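Glycoside hydrolase family 31 (Trueperella pyogenes, PDB 5I0G) degrades the cyclic glucose oligosaccharide cycloalternan, probably by hydrolysing alpha-glucosidic bonds, as expected of a family 31 glycoside hydrolase. Local coordinates at residues G74-L79 with F197-A202; R208-M213 with F514-F519; R427-P432 with H471-D476; A532-W537 with G564-V569. The protein carries 1 engineered substitution. One frame throughout, in Å; residues are numbered along the deposited sequence.

Contact 1 of 4, residues G74-L79 with F197-A202; sequences GGEGHL and FEQYKA. With GLC (alpha-D-glucopyranose), chain B.
H78 lays its imidazole over one face of the Y200 ring in an offset stack, the ring centroids 4.3 Å apart and the planes only 16° from parallel. This is the tight part of the contact: H78 NE2 sits 3.3 Å from Y200 CD2, and G77 O meets the same phenol ring at its edge, near CE2. The phenol is sandwiched, since K201 CG packs on its other face, and its hydroxyl is held by E593. With CG of Y200 anti to the backbone N (chi1 178°), the ring swings across to the 74-79 loop. H78 also uses its rim: NE2 donates to O6 of the chain B glucose at 2.9 Å. That hydroxyl is gripped from a second residue as well, because it donates to E198 OE2 at 2.6 Å, and the glucose O4 donates to the same carboxylate oxygen. W429 NE1 is a further donor to this O6.

The other half of the interface is looser and wet. One water donates to G74 O and E198 O and accepts from Y200 N, so it links the two backbones. A second water accepts from G77 N and lies 2.9 Å from Y200 O. Beyond it the exposed E76 comes no closer than 3.8 Å, OE1 to the methyl CB of A202; its OE1 is hydrogen-bonded to H206, and a third water joins it weakly to Y200 O. The 74-79 loop joins helix 69-72, closed by a Schellman motif with G74 as its C-prime residue, to helix 79-88; the 197-202 loop runs from strand 191-194 to helix 203-206.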
# COMPACT_ATOMS: atom_id res chain seq x y z
N GLY A 74 -11.77 8.13 -6.24
CA GLY A 74 -11.23 6.79 -5.98
C GLY A 74 -11.21 5.82 -7.15
O GLY A 74 -10.80 4.67 -6.98
N GLY A 75 -11.64 6.27 -8.32
CA GLY A 75 -11.52 5.48 -9.55
C GLY A 75 -12.61 4.46 -9.78
O GLY A 75 -13.54 4.33 -8.98
N GLU A 76 -12.49 3.76 -10.92
CA GLU A 76 -13.37 2.65 -11.35
C GLU A 76 -13.89 1.70 -10.25
O GLU A 76 -15.03 1.22 -10.32
CB GLU A 76 -12.67 1.81 -12.46
CG GLU A 76 -11.14 1.67 -12.32
CD GLU A 76 -10.63 0.24 -12.41
OE1 GLU A 76 -9.65 -0.07 -11.70
OE2 GLU A 76 -11.18 -0.58 -13.18
N GLY A 77 -13.05 1.41 -9.25
CA GLY A 77 -13.44 0.61 -8.09
C GLY A 77 -14.58 1.17 -7.25
O GLY A 77 -15.28 0.41 -6.59
N HIS A 78 -14.74 2.50 -7.27
CA HIS A 78 -15.88 3.20 -6.67
C HIS A 78 -16.74 3.83 -7.78
O HIS A 78 -16.88 5.05 -7.87
CB HIS A 78 -15.37 4.27 -5.68
CG HIS A 78 -14.66 3.69 -4.49
ND1 HIS A 78 -15.33 3.02 -3.49
CD2 HIS A 78 -13.35 3.66 -4.15
CE1 HIS A 78 -14.47 2.61 -2.58
NE2 HIS A 78 -13.26 2.99 -2.95
N LEU A 79 -17.28 2.97 -8.64
CA LEU A 79 -17.90 3.39 -9.93
C LEU A 79 -19.03 4.41 -9.78
O LEU A 79 -19.02 5.44 -10.45
CB LEU A 79 -18.40 2.18 -10.72
CG LEU A 79 -18.84 2.36 -12.19
CD1 LEU A 79 -17.72 2.98 -13.02
CD2 LEU A 79 -19.28 1.03 -12.79
N PHE A 197 0.22 5.27 -2.49
CA PHE A 197 -1.10 5.57 -3.04
C PHE A 197 -2.05 4.42 -2.75
O PHE A 197 -1.66 3.25 -2.82
CB PHE A 197 -1.00 5.78 -4.56
CG PHE A 197 -2.31 6.11 -5.23
CD1 PHE A 197 -2.94 7.32 -4.99
CD2 PHE A 197 -2.91 5.23 -6.10
CE1 PHE A 197 -4.15 7.65 -5.60
CE2 PHE A 197 -4.12 5.54 -6.71
CZ PHE A 197 -4.74 6.76 -6.46
N GLU A 198 -3.31 4.75 -2.48
CA GLU A 198 -4.34 3.74 -2.41
C GLU A 198 -4.96 3.53 -3.79
O GLU A 198 -5.81 4.30 -4.22
CB GLU A 198 -5.45 4.09 -1.41
CG GLU A 198 -6.36 2.88 -1.21
CD GLU A 198 -7.75 3.17 -0.69
OE1 GLU A 198 -7.97 4.26 -0.10
OE2 GLU A 198 -8.62 2.27 -0.86
N GLN A 199 -4.54 2.47 -4.46
CA GLN A 199 -5.21 2.01 -5.65
C GLN A 199 -6.24 0.97 -5.20
O GLN A 199 -5.88 -0.16 -4.84
CB GLN A 199 -4.20 1.44 -6.66
CG GLN A 199 -4.81 0.91 -7.94
CD GLN A 199 -5.74 1.89 -8.64
OE1 GLN A 199 -5.35 3.00 -9.00
NE2 GLN A 199 -6.98 1.47 -8.84
N TYR A 200 -7.52 1.35 -5.17
CA TYR A 200 -8.56 0.46 -4.70
C TYR A 200 -8.89 -0.56 -5.80
O TYR A 200 -9.67 -0.29 -6.71
CB TYR A 200 -9.79 1.24 -4.24
CG TYR A 200 -10.92 0.35 -3.77
CD1 TYR A 200 -10.78 -0.46 -2.65
CD2 TYR A 200 -12.12 0.31 -4.46
CE1 TYR A 200 -11.81 -1.29 -2.22
CE2 TYR A 200 -13.17 -0.50 -4.04
CZ TYR A 200 -13.01 -1.29 -2.92
OH TYR A 200 -14.04 -2.10 -2.53
N LYS A 201 -8.25 -1.72 -5.69
CA LYS A 201 -8.39 -2.86 -6.61
C LYS A 201 -7.63 -2.65 -7.90
O LYS A 201 -7.19 -1.54 -8.19
CB LYS A 201 -9.85 -3.27 -6.83
CG LYS A 201 -10.60 -3.47 -5.51
CD LYS A 201 -11.87 -4.27 -5.64
CE LYS A 201 -13.02 -3.42 -6.13
NZ LYS A 201 -14.24 -4.25 -6.35
N ALA A 202 -7.45 -3.74 -8.64
CA ALA A 202 -6.70 -3.74 -9.90
C ALA A 202 -5.35 -3.00 -9.83
O ALA A 202 -5.05 -2.14 -10.67
CB ALA A 202 -7.58 -3.15 -11.00
C1 GLC B . -14.20 1.03 1.09
C2 GLC B . -13.37 -0.21 1.43
C3 GLC B . -12.03 0.16 2.08
C4 GLC B . -11.30 1.14 1.15
C5 GLC B . -12.20 2.35 0.91
C6 GLC B . -11.54 3.50 0.15
O2 GLC B . -14.12 -1.07 2.29
O3 GLC B . -11.31 -1.07 2.30
O4 GLC B . -10.05 1.56 1.70
O5 GLC B . -13.40 1.90 0.27
O6 GLC B . -11.04 3.10 -1.13
O HOH W 1 -7.99 3.99 -6.18
O HOH W 2 -10.46 2.14 -8.03
O HOH W 3 -10.76 -0.89 -9.28

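Contact 2 of 4, residues R208-M213 with F514-F519; sequences RTYLPM and FSRSGF. With GLC (alpha-D-glucopyranose), chain B; GLC (alpha-D-glucopyranose), chain C.
Y210 and R516 cross at a slant, the phenol and guanidinium planes 39° apart, with Y210 CE2 over one face of the guanidinium and 3.6 Å from R516 NE. R516 CB lies over a face of the Y210 ring; from there CG is wedged between the backbone N and the carbonyl carbon (chi1 66°), and the chain runs extended to NE past ring atoms CD2 and CE2. NH1 donates to O4 of the chain B glucose at 3.1 Å and, weakly, to O2 of the chain C glucose, both in the guanidinium plane. E470 and D467 add salt bridges to NE and NH1, fixing the rotation of the group; the Y210 hydroxyl is hydrogen-bonded to the backbone N of A532, an engineered residue. Next along the chain, G518 N donates to Y210 O at 3.2 Å, and L211 CG packs on the glycine.

At the far end F519 turns its ring back, CG anti to the backbone N (chi1 -155°), bringing CD1 within 3.2 Å of P212 O and 3.9 Å of P212 CG. R516 follows strand 513-515 of the closed parallel barrel, a position at the strand's C-terminal end that is typical of substrate-binding residues in TIM-barrel glycoside hydrolases.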
# COMPACT_ATOMS: atom_id res chain seq x y z
N ARG A 208 0.32 0.41 -9.97
CA ARG A 208 0.49 1.24 -8.78
C ARG A 208 0.61 0.33 -7.60
O ARG A 208 0.40 -0.87 -7.74
CB ARG A 208 -0.69 2.17 -8.63
CG ARG A 208 -0.68 3.25 -9.69
CD ARG A 208 -2.06 3.80 -9.86
NE ARG A 208 -2.13 4.73 -10.97
CZ ARG A 208 -3.27 5.24 -11.44
NH1 ARG A 208 -4.44 4.91 -10.89
NH2 ARG A 208 -3.24 6.08 -12.46
N THR A 209 0.93 0.89 -6.44
CA THR A 209 1.12 0.10 -5.23
C THR A 209 0.91 0.89 -3.92
O THR A 209 1.14 2.09 -3.87
CB THR A 209 2.54 -0.55 -5.23
OG1 THR A 209 2.70 -1.38 -4.08
CG2 THR A 209 3.64 0.49 -5.24
N TYR A 210 0.49 0.18 -2.87
CA TYR A 210 0.39 0.74 -1.53
C TYR A 210 1.77 0.82 -0.85
O TYR A 210 1.92 1.53 0.17
CB TYR A 210 -0.43 -0.14 -0.61
CG TYR A 210 -1.83 -0.53 -0.99
CD1 TYR A 210 -2.07 -1.72 -1.67
CD2 TYR A 210 -2.92 0.22 -0.58
CE1 TYR A 210 -3.36 -2.13 -1.99
CE2 TYR A 210 -4.22 -0.17 -0.89
CZ TYR A 210 -4.43 -1.35 -1.58
OH TYR A 210 -5.71 -1.75 -1.87
N LEU A 211 2.75 0.09 -1.35
CA LEU A 211 4.00 -0.16 -0.63
C LEU A 211 5.20 -0.10 -1.57
O LEU A 211 5.83 -1.13 -1.83
CB LEU A 211 3.92 -1.52 0.06
CG LEU A 211 4.61 -1.63 1.42
CD1 LEU A 211 4.28 -3.00 2.04
CD2 LEU A 211 6.10 -1.39 1.34
N PRO A 212 5.52 1.11 -2.08
CA PRO A 212 6.69 1.30 -2.94
C PRO A 212 7.95 1.51 -2.13
O PRO A 212 7.88 1.89 -0.95
CB PRO A 212 6.35 2.57 -3.67
CG PRO A 212 5.62 3.36 -2.65
CD PRO A 212 4.77 2.37 -1.92
N MET A 213 9.10 1.32 -2.77
CA MET A 213 10.39 1.74 -2.24
C MET A 213 11.27 2.20 -3.39
O MET A 213 11.17 1.65 -4.48
CB MET A 213 11.08 0.60 -1.51
CG MET A 213 10.29 0.04 -0.33
SD MET A 213 11.23 -1.19 0.55
CE MET A 213 9.98 -1.77 1.72
N PHE A 514 -0.73 -5.20 11.37
CA PHE A 514 -1.08 -5.78 10.08
C PHE A 514 -1.51 -4.63 9.17
O PHE A 514 -2.58 -4.04 9.38
CB PHE A 514 -2.20 -6.80 10.33
CG PHE A 514 -2.55 -7.68 9.15
CD1 PHE A 514 -1.62 -8.48 8.55
CD2 PHE A 514 -3.87 -7.77 8.71
CE1 PHE A 514 -1.96 -9.34 7.52
CE2 PHE A 514 -4.22 -8.61 7.66
CZ PHE A 514 -3.27 -9.41 7.07
N SER A 515 -0.67 -4.29 8.18
CA SER A 515 -0.82 -3.04 7.40
C SER A 515 -0.84 -3.33 5.92
O SER A 515 -0.35 -4.37 5.49
CB SER A 515 0.35 -2.06 7.67
OG SER A 515 0.62 -1.86 9.04
N ARG A 516 -1.37 -2.41 5.13
CA ARG A 516 -1.32 -2.53 3.67
C ARG A 516 -0.31 -1.57 3.04
O ARG A 516 0.26 -1.89 1.98
CB ARG A 516 -2.70 -2.32 3.05
CG ARG A 516 -3.25 -0.92 3.21
CD ARG A 516 -4.66 -0.79 2.70
NE ARG A 516 -5.00 0.62 2.51
CZ ARG A 516 -6.23 1.10 2.34
NH1 ARG A 516 -7.30 0.31 2.40
NH2 ARG A 516 -6.40 2.39 2.15
N SER A 517 -0.09 -0.41 3.66
CA SER A 517 0.81 0.59 3.08
C SER A 517 2.11 0.73 3.83
O SER A 517 2.23 0.41 5.01
CB SER A 517 0.13 1.96 2.90
OG SER A 517 -0.19 2.57 4.14
N GLY A 518 3.11 1.21 3.10
CA GLY A 518 4.43 1.32 3.65
C GLY A 518 5.39 2.01 2.73
O GLY A 518 4.99 2.56 1.68
N PHE A 519 6.64 2.01 3.16
CA PHE A 519 7.73 2.61 2.43
C PHE A 519 9.04 2.05 3.02
O PHE A 519 8.98 1.19 3.90
CB PHE A 519 7.66 4.13 2.54
CG PHE A 519 8.33 4.86 1.42
CD1 PHE A 519 7.75 4.91 0.17
CD2 PHE A 519 9.54 5.52 1.62
CE1 PHE A 519 8.35 5.59 -0.88
CE2 PHE A 519 10.16 6.19 0.58
CZ PHE A 519 9.56 6.23 -0.67
C1 GLC B . -14.20 1.03 1.09
C2 GLC B . -13.37 -0.21 1.43
C3 GLC B . -12.03 0.16 2.08
C4 GLC B . -11.30 1.14 1.15
C5 GLC B . -12.20 2.35 0.91
C6 GLC B . -11.54 3.50 0.15
O2 GLC B . -14.12 -1.07 2.29
O3 GLC B . -11.31 -1.07 2.30
O4 GLC B . -10.05 1.56 1.70
O5 GLC B . -13.40 1.90 0.27
O6 GLC B . -11.04 3.10 -1.13
C1 GLC C . -10.45 -1.08 3.46
C2 GLC C . -9.58 -2.34 3.45
C3 GLC C . -10.42 -3.57 3.77
C4 GLC C . -11.27 -3.39 5.02
C5 GLC C . -12.06 -2.09 4.94
C6 GLC C . -12.79 -1.81 6.23
O2 GLC C . -8.94 -2.53 2.18
O3 GLC C . -9.59 -4.72 3.95
O4 GLC C . -12.20 -4.48 5.10
O5 GLC C . -11.18 -0.99 4.67
O6 GLC C . -13.77 -0.82 5.92

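Contact 3 of 4, residues R427-P432 with H471-D476; sequences RGWWFP and HAWGSD. With GLC (alpha-D-glucopyranose), chain B; GLC (alpha-D-glucopyranose), chain D.
W430 and H471 meet obliquely, W430 CE3 lying near the plane of the imidazole, 3.8 Å from its CE1. The indole of W430 is layered: O4 of the chain B glucose lies over one face, 3.6 Å from W430 CE2, and F431 CE2 covers the opposite face. At the edge, W430 NE1 donates to O5 of the chain D glucose at 2.9 Å. W430 thus serves two sugars at once, one by its face and one by its N-H. Its neighbour W429 points its own edge at the ligand, NE1 donating to O6 of the chain B glucose at 3.0 Å. The benzo end of W429 goes the other way, CZ3 lying in the plane of the W473 ring and 3.7 Å from W473 CH2, while G428 packs over a face of W473.

R427 is extended from CG to NE along W473, and its flat guanidinium is covered by W473 O, 3.4 Å from R427 CZ. The charge itself is met by E10 and E418, with I9 O as a further acceptor. Between the loops, one water donates to W430 O and also bonds H471 ND1, at 2.8 Å.

Both segments are loops on the barrel. Residues 427-432 lie between helices 400-411 and 442-450; residues 471-476 run from strand 463-466 toward helix 485-506, and the salt bridge of D476 with R7 ties them to the N-terminal part of the chain.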
# COMPACT_ATOMS: atom_id res chain seq x y z
N ARG A 427 -7.86 15.09 1.98
CA ARG A 427 -8.26 15.40 0.61
C ARG A 427 -8.76 14.19 -0.16
O ARG A 427 -9.26 14.32 -1.25
CB ARG A 427 -7.09 16.01 -0.15
CG ARG A 427 -6.60 17.31 0.47
CD ARG A 427 -5.53 17.97 -0.38
NE ARG A 427 -4.84 18.98 0.40
CZ ARG A 427 -3.77 19.67 0.01
NH1 ARG A 427 -3.22 19.51 -1.19
NH2 ARG A 427 -3.25 20.55 0.85
N GLY A 428 -8.57 13.00 0.41
CA GLY A 428 -8.99 11.76 -0.21
C GLY A 428 -10.47 11.50 -0.21
O GLY A 428 -11.25 12.22 0.40
N TRP A 429 -10.84 10.43 -0.91
CA TRP A 429 -12.22 9.97 -1.05
C TRP A 429 -12.65 9.11 0.18
O TRP A 429 -13.83 8.98 0.45
CB TRP A 429 -12.42 9.19 -2.39
CG TRP A 429 -11.54 7.98 -2.50
CD1 TRP A 429 -11.82 6.73 -2.01
CD2 TRP A 429 -10.21 7.91 -3.04
NE1 TRP A 429 -10.76 5.88 -2.25
CE2 TRP A 429 -9.76 6.58 -2.87
CE3 TRP A 429 -9.36 8.83 -3.66
CZ2 TRP A 429 -8.49 6.14 -3.30
CZ3 TRP A 429 -8.10 8.40 -4.10
CH2 TRP A 429 -7.68 7.06 -3.91
N TRP A 430 -11.69 8.53 0.89
CA TRP A 430 -11.97 7.73 2.09
C TRP A 430 -11.87 8.55 3.38
O TRP A 430 -10.79 9.08 3.69
CB TRP A 430 -11.00 6.56 2.15
CG TRP A 430 -11.41 5.45 3.03
CD1 TRP A 430 -12.69 5.08 3.34
CD2 TRP A 430 -10.56 4.51 3.69
NE1 TRP A 430 -12.68 3.98 4.16
CE2 TRP A 430 -11.38 3.61 4.39
CE3 TRP A 430 -9.17 4.35 3.75
CZ2 TRP A 430 -10.87 2.56 5.15
CZ3 TRP A 430 -8.66 3.31 4.51
CH2 TRP A 430 -9.52 2.42 5.20
N PHE A 431 -12.98 8.65 4.12
CA PHE A 431 -13.11 9.56 5.26
C PHE A 431 -12.68 10.97 4.84
O PHE A 431 -11.66 11.49 5.33
CB PHE A 431 -12.28 9.07 6.45
CG PHE A 431 -12.70 7.73 6.99
CD1 PHE A 431 -13.94 7.56 7.62
CD2 PHE A 431 -11.86 6.64 6.89
CE1 PHE A 431 -14.32 6.33 8.14
CE2 PHE A 431 -12.24 5.41 7.40
CZ PHE A 431 -13.47 5.25 8.03
N PRO A 432 -13.42 11.57 3.89
CA PRO A 432 -13.02 12.90 3.43
C PRO A 432 -13.10 13.93 4.57
O PRO A 432 -13.93 13.77 5.47
CB PRO A 432 -14.00 13.20 2.30
CG PRO A 432 -15.21 12.38 2.61
CD PRO A 432 -14.74 11.17 3.37
N HIS A 471 -3.15 8.82 3.30
CA HIS A 471 -4.07 9.95 3.19
C HIS A 471 -3.42 11.32 2.98
O HIS A 471 -4.11 12.24 2.57
CB HIS A 471 -4.95 10.00 4.43
CG HIS A 471 -5.38 8.64 4.87
ND1 HIS A 471 -6.25 7.87 4.13
CD2 HIS A 471 -5.01 7.89 5.93
CE1 HIS A 471 -6.42 6.71 4.73
NE2 HIS A 471 -5.68 6.70 5.83
N ALA A 472 -2.13 11.47 3.29
CA ALA A 472 -1.47 12.80 3.25
C ALA A 472 -1.14 13.21 1.82
O ALA A 472 -0.24 12.64 1.22
CB ALA A 472 -0.21 12.82 4.11
N TRP A 473 -1.88 14.18 1.29
CA TRP A 473 -1.59 14.78 -0.02
C TRP A 473 -1.23 16.25 0.20
O TRP A 473 -1.96 16.97 0.87
CB TRP A 473 -2.79 14.71 -0.97
CG TRP A 473 -3.21 13.32 -1.39
CD1 TRP A 473 -2.51 12.15 -1.20
CD2 TRP A 473 -4.40 12.97 -2.09
NE1 TRP A 473 -3.21 11.09 -1.72
CE2 TRP A 473 -4.37 11.56 -2.27
CE3 TRP A 473 -5.49 13.69 -2.58
CZ2 TRP A 473 -5.39 10.88 -2.93
CZ3 TRP A 473 -6.51 13.00 -3.24
CH2 TRP A 473 -6.45 11.61 -3.40
N GLY A 474 -0.10 16.66 -0.36
CA GLY A 474 0.32 18.05 -0.31
C GLY A 474 1.80 18.11 -0.01
O GLY A 474 2.22 17.68 1.05
N SER A 475 2.57 18.65 -0.95
CA SER A 475 4.02 18.70 -0.80
C SER A 475 4.44 19.70 0.30
O SER A 475 5.54 19.58 0.84
CB SER A 475 4.66 19.07 -2.13
OG SER A 475 4.37 20.42 -2.43
N ASP A 476 3.58 20.66 0.64
CA ASP A 476 3.88 21.69 1.67
C ASP A 476 3.11 21.50 3.01
O ASP A 476 3.02 22.45 3.81
CB ASP A 476 3.65 23.11 1.11
CG ASP A 476 2.23 23.33 0.60
OD1 ASP A 476 1.35 22.44 0.82
OD2 ASP A 476 1.99 24.38 -0.04
C1 GLC B . -14.20 1.03 1.09
C2 GLC B . -13.37 -0.21 1.43
C3 GLC B . -12.03 0.16 2.08
C4 GLC B . -11.30 1.14 1.15
C5 GLC B . -12.20 2.35 0.91
C6 GLC B . -11.54 3.50 0.15
O2 GLC B . -14.12 -1.07 2.29
O3 GLC B . -11.31 -1.07 2.30
O4 GLC B . -10.05 1.56 1.70
O5 GLC B . -13.40 1.90 0.27
O6 GLC B . -11.04 3.10 -1.13
C1 GLC D . -16.13 3.39 5.77
C2 GLC D . -17.19 4.48 5.72
C3 GLC D . -18.14 4.24 4.55
C4 GLC D . -17.36 4.12 3.25
C5 GLC D . -16.38 2.97 3.38
C6 GLC D . -15.55 2.75 2.11
O2 GLC D . -17.91 4.52 6.96
O3 GLC D . -19.06 5.34 4.44
O4 GLC D . -18.27 3.90 2.18
O5 GLC D . -15.50 3.23 4.48
O6 GLC D . -14.65 1.64 2.32
O HOH W 4 -8.09 8.89 2.34

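Contact 4 of 4, residues A532-W537 with G564-V569; sequences AEDSTW and GFSGPV. Engineered in segment 532-537: A532 (natural residue Asp). With GLC (alpha-D-glucopyranose), chain C.
Two loops that follow consecutive strands of the parallel barrel, 527-529 and 558-561, are joined where E533 O receives the backbone of F565 and S566. S566 N donates to it at 3.2 Å, in the carbonyl plane, and F565 N adds a weak, longer bond. A water accepting from both E533 N and F565 N reinforces the joint; another accepts from S535 N and donates to S566 O.

The F565 ring lies with its edge to E533 O and reaches toward the sugar. On one side CE1 touches the methyl of the engineered A532 (aspartate in the natural enzyme), CB to CE1 3.5 Å, while CE2 comes within 3.6 Å of C3 of the chain C glucose. Packing is close around G564: its CA lies 3.6 Å from D534 O, and its carbonyl O is 3.1 Å from S535 OG. That hydroxyl, beside its backbone N at chi1 -73°, is hydrogen-bonded to A563 O and R604, and R604 also bonds G564 O. K201 forms a salt bridge with D534 and a hydrogen bond with S566 OG, which also bonds E593. Loops of this kind, after the C-terminal ends of the strands, form the substrate pocket of TIM-barrel glycosidases.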
# COMPACT_ATOMS: atom_id res chain seq x y z
N ALA A 532 -6.73 -4.57 -1.34
CA ALA A 532 -8.07 -4.90 -1.79
C ALA A 532 -8.05 -5.41 -3.22
O ALA A 532 -7.43 -4.79 -4.09
CB ALA A 532 -8.95 -3.66 -1.69
N GLU A 533 -8.72 -6.54 -3.46
CA GLU A 533 -8.94 -7.05 -4.82
C GLU A 533 -10.28 -7.76 -4.99
O GLU A 533 -10.94 -8.15 -4.03
CB GLU A 533 -7.82 -8.00 -5.25
CG GLU A 533 -6.73 -7.36 -6.13
CD GLU A 533 -7.17 -7.03 -7.55
OE1 GLU A 533 -8.36 -6.75 -7.83
OE2 GLU A 533 -6.28 -7.04 -8.44
N ASP A 534 -10.66 -7.92 -6.25
CA ASP A 534 -11.80 -8.77 -6.62
C ASP A 534 -11.43 -10.24 -6.53
O ASP A 534 -10.25 -10.60 -6.41
CB ASP A 534 -12.29 -8.44 -8.03
CG ASP A 534 -12.94 -7.06 -8.12
OD1 ASP A 534 -13.71 -6.67 -7.22
OD2 ASP A 534 -12.66 -6.34 -9.10
N SER A 535 -12.46 -11.08 -6.60
CA SER A 535 -12.30 -12.54 -6.57
C SER A 535 -12.16 -13.10 -7.99
O SER A 535 -13.07 -13.75 -8.52
CB SER A 535 -13.47 -13.17 -5.80
OG SER A 535 -13.34 -12.92 -4.40
N THR A 536 -10.99 -12.85 -8.59
CA THR A 536 -10.66 -13.29 -9.95
C THR A 536 -9.33 -14.04 -10.04
O THR A 536 -8.46 -13.94 -9.17
CB THR A 536 -10.53 -12.09 -10.90
OG1 THR A 536 -9.47 -11.25 -10.43
CG2 THR A 536 -11.82 -11.29 -10.96
N TRP A 537 -9.17 -14.77 -11.14
CA TRP A 537 -7.91 -15.44 -11.46
C TRP A 537 -6.80 -14.43 -11.70
O TRP A 537 -5.69 -14.60 -11.22
CB TRP A 537 -8.08 -16.39 -12.65
CG TRP A 537 -8.98 -17.54 -12.31
CD1 TRP A 537 -10.33 -17.61 -12.51
CD2 TRP A 537 -8.61 -18.76 -11.64
NE1 TRP A 537 -10.81 -18.81 -12.03
CE2 TRP A 537 -9.78 -19.53 -11.49
CE3 TRP A 537 -7.39 -19.29 -11.18
CZ2 TRP A 537 -9.77 -20.79 -10.89
CZ3 TRP A 537 -7.38 -20.54 -10.58
CH2 TRP A 537 -8.57 -21.28 -10.44
N GLY A 564 -9.60 -13.26 -3.01
CA GLY A 564 -10.29 -11.97 -3.07
C GLY A 564 -11.36 -11.77 -2.00
O GLY A 564 -12.06 -12.73 -1.59
N PHE A 565 -11.47 -10.52 -1.56
CA PHE A 565 -12.43 -10.10 -0.52
C PHE A 565 -13.65 -9.34 -1.06
O PHE A 565 -14.65 -9.24 -0.35
CB PHE A 565 -11.68 -9.30 0.61
CG PHE A 565 -11.82 -7.79 0.55
CD1 PHE A 565 -11.48 -7.05 -0.59
CD2 PHE A 565 -12.24 -7.09 1.68
CE1 PHE A 565 -11.61 -5.66 -0.61
CE2 PHE A 565 -12.36 -5.70 1.68
CZ PHE A 565 -12.05 -4.98 0.53
N SER A 566 -13.58 -8.81 -2.28
CA SER A 566 -14.61 -7.87 -2.78
C SER A 566 -15.52 -8.49 -3.83
O SER A 566 -15.07 -9.29 -4.65
CB SER A 566 -13.97 -6.61 -3.36
OG SER A 566 -14.98 -5.69 -3.73
N GLY A 567 -16.80 -8.10 -3.78
CA GLY A 567 -17.81 -8.60 -4.71
C GLY A 567 -18.29 -10.02 -4.40
O GLY A 567 -18.01 -10.56 -3.33
N PRO A 568 -19.01 -10.66 -5.35
CA PRO A 568 -19.53 -12.00 -5.14
C PRO A 568 -18.45 -12.99 -4.68
O PRO A 568 -17.27 -12.83 -5.02
CB PRO A 568 -20.07 -12.39 -6.52
CG PRO A 568 -20.36 -11.10 -7.20
CD PRO A 568 -19.28 -10.17 -6.72
N VAL A 569 -18.83 -13.99 -3.90
CA VAL A 569 -17.84 -14.97 -3.45
C VAL A 569 -17.10 -15.58 -4.64
O VAL A 569 -17.66 -15.70 -5.74
CB VAL A 569 -18.46 -16.09 -2.58
CG1 VAL A 569 -19.05 -15.50 -1.30
CG2 VAL A 569 -19.49 -16.92 -3.35
C1 GLC C . -10.45 -1.08 3.46
C2 GLC C . -9.58 -2.34 3.45
C3 GLC C . -10.42 -3.57 3.77
C4 GLC C . -11.27 -3.39 5.02
C5 GLC C . -12.06 -2.09 4.94
C6 GLC C . -12.79 -1.81 6.23
O2 GLC C . -8.94 -2.53 2.18
O3 GLC C . -9.59 -4.72 3.95
O4 GLC C . -12.20 -4.48 5.10
O5 GLC C . -11.18 -0.99 4.67
O6 GLC C . -13.77 -0.82 5.92
O HOH W 5 -8.83 -8.73 -1.47
O HOH W 6 -15.24 -10.51 -7.07

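Following the chain from the N terminus, contact 1 closes first, tying a loop of the N-terminal domain to residues 197-202, after strand 191-194. Contact 2 opens soon afterwards at 208-213 and spans some 300 residues to reach the loop after barrel strand 513-515, joining strand 212-219 to the barrel. Contact 3 falls wholly within that span and links two barrel loops; contact 4 follows in series and links two more. None of the loops cross. Contacts 1, 2 and 3 converge on the chain B glucose, whereas contacts 2 and 4 share the chain C glucose. Contacts 3 and 4 do not touch, their nearest atoms about 9 Å apart.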